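Local coordinates for L-arabinose ABC transporter, periplasmic L-arabinose-binding protein (Burkholderia thailandensis, PDB 4KZK) that binds beta-D-galactose and probably L-arabinose in the periplasm, presumably delivering sugar to an ABC transporter for uptake, at residues 222-227 with 247-252. Sequence-based numbering, arbitrary orientation.
Sequences IAFTKH and VRAGEG
Phe224 reaches across to Ala249 and Gly250, and between 222-227 and 247-252 this one aromatic side chain makes the whole contact, an economical case of a ring meeting small residues. The apolar part is brief: CE2 of Phe224 lies 3.9 Å from CB of Ala249, the methyl approaching the rim of the phenyl almost level with it. Phe224 CE2 stands 3.4 Å from Gly250 N, so that corner of the ring lies against the Gly250 backbone. With CG set anti to the carbonyl carbon (chi1 -69°), the phenyl extends toward 247-252; the CA atoms of Phe224 and Gly250 lie 7.5 Å apart. No hydrogen bond crosses. Within 247-252, Arg248 and Glu251 form a two-pronged salt bridge, NE to OE1 at 2.8 Å and NH1 to OE2 at 3.0 Å. Both oxygens lie close to the guanidinium plane, but OE1 is met from 40° out of the carboxylate plane. Arg248 NH2 makes a second salt bridge with Glu274 of helix 269-276. Ala249 also packs on Phe217, Ala220 and Asn221 of helix 213-226, while Trp233 meets the Phe224 ring edge-to-face. Helices 213-226 and 240-252 thus pack beside parallel strands 170-175 and 233-236 in one alpha/beta lobe of the periplasmic-binding-protein fold, away from the sugar site.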
# COMPACT_ATOMS: atom_id res chain seq x y z
N ILE A 222 7.29 17.06 12.20
CA ILE A 222 6.51 17.60 13.31
C ILE A 222 6.70 16.75 14.57
O ILE A 222 6.90 17.27 15.67
CB ILE A 222 5.01 17.73 12.97
CG1 ILE A 222 4.82 18.86 11.94
CG2 ILE A 222 4.17 18.00 14.23
CD1 ILE A 222 3.42 18.98 11.37
N ALA A 223 6.67 15.44 14.40
CA ALA A 223 6.82 14.52 15.53
C ALA A 223 8.22 14.55 16.12
O ALA A 223 8.39 14.53 17.35
CB ALA A 223 6.48 13.10 15.08
N PHE A 224 9.25 14.54 15.27
CA PHE A 224 10.63 14.57 15.77
C PHE A 224 10.89 15.83 16.57
O PHE A 224 11.54 15.78 17.62
CB PHE A 224 11.64 14.48 14.64
CG PHE A 224 11.68 13.15 13.94
CD1 PHE A 224 11.70 11.96 14.67
CD2 PHE A 224 11.72 13.07 12.54
CE1 PHE A 224 11.73 10.73 14.04
CE2 PHE A 224 11.76 11.83 11.91
CZ PHE A 224 11.77 10.66 12.66
N THR A 225 10.37 16.95 16.11
CA THR A 225 10.53 18.20 16.86
C THR A 225 9.96 18.13 18.27
O THR A 225 10.57 18.65 19.21
CB THR A 225 9.89 19.38 16.11
OG1 THR A 225 10.51 19.49 14.83
CG2 THR A 225 10.09 20.70 16.86
N LYS A 226 8.80 17.50 18.44
CA LYS A 226 8.19 17.38 19.77
C LYS A 226 8.83 16.34 20.67
O LYS A 226 8.68 16.41 21.89
CB LYS A 226 6.71 17.03 19.67
CG LYS A 226 5.91 18.08 18.94
CD LYS A 226 4.41 17.93 19.15
CE LYS A 226 3.68 18.86 18.20
NZ LYS A 226 2.21 18.61 18.14
N HIS A 227 9.52 15.36 20.10
CA HIS A 227 10.04 14.23 20.88
C HIS A 227 11.54 14.07 20.72
O HIS A 227 12.04 13.01 20.34
CB HIS A 227 9.29 12.96 20.49
CG HIS A 227 7.84 13.01 20.81
ND1 HIS A 227 7.36 12.72 22.07
CD2 HIS A 227 6.76 13.35 20.06
CE1 HIS A 227 6.04 12.86 22.07
NE2 HIS A 227 5.66 13.25 20.87
N VAL A 247 12.03 8.28 7.10
CA VAL A 247 13.46 8.01 7.08
C VAL A 247 14.20 9.29 6.61
O VAL A 247 15.19 9.71 7.21
CB VAL A 247 13.81 6.78 6.22
CG1 VAL A 247 15.32 6.61 6.02
CG2 VAL A 247 13.22 5.51 6.84
N ARG A 248 13.70 9.92 5.54
CA ARG A 248 14.30 11.16 5.07
C ARG A 248 14.21 12.27 6.12
O ARG A 248 15.16 13.03 6.31
CB ARG A 248 13.62 11.66 3.79
CG ARG A 248 13.90 10.81 2.56
CD ARG A 248 15.36 10.87 2.11
NE ARG A 248 16.12 9.73 2.61
CZ ARG A 248 16.02 8.49 2.12
NH1 ARG A 248 16.71 7.50 2.65
NH2 ARG A 248 15.21 8.22 1.10
N ALA A 249 13.06 12.38 6.78
CA ALA A 249 12.91 13.40 7.82
C ALA A 249 13.92 13.17 8.94
O ALA A 249 14.63 14.10 9.36
CB ALA A 249 11.49 13.41 8.34
N GLY A 250 14.07 11.91 9.37
CA GLY A 250 15.02 11.58 10.42
C GLY A 250 16.43 11.97 10.03
O GLY A 250 17.18 12.53 10.82
N GLU A 251 16.81 11.66 8.80
CA GLU A 251 18.15 11.98 8.33
C GLU A 251 18.44 13.48 8.46
O GLU A 251 19.55 13.89 8.88
CB GLU A 251 18.34 11.51 6.89
CG GLU A 251 18.40 9.99 6.76
CD GLU A 251 18.25 9.53 5.32
OE1 GLU A 251 18.08 10.39 4.43
OE2 GLU A 251 18.30 8.31 5.08
N GLY A 252 17.45 14.30 8.12
CA GLY A 252 17.56 15.75 8.22
C GLY A 252 17.75 16.25 9.65
O GLY A 252 18.22 17.37 9.85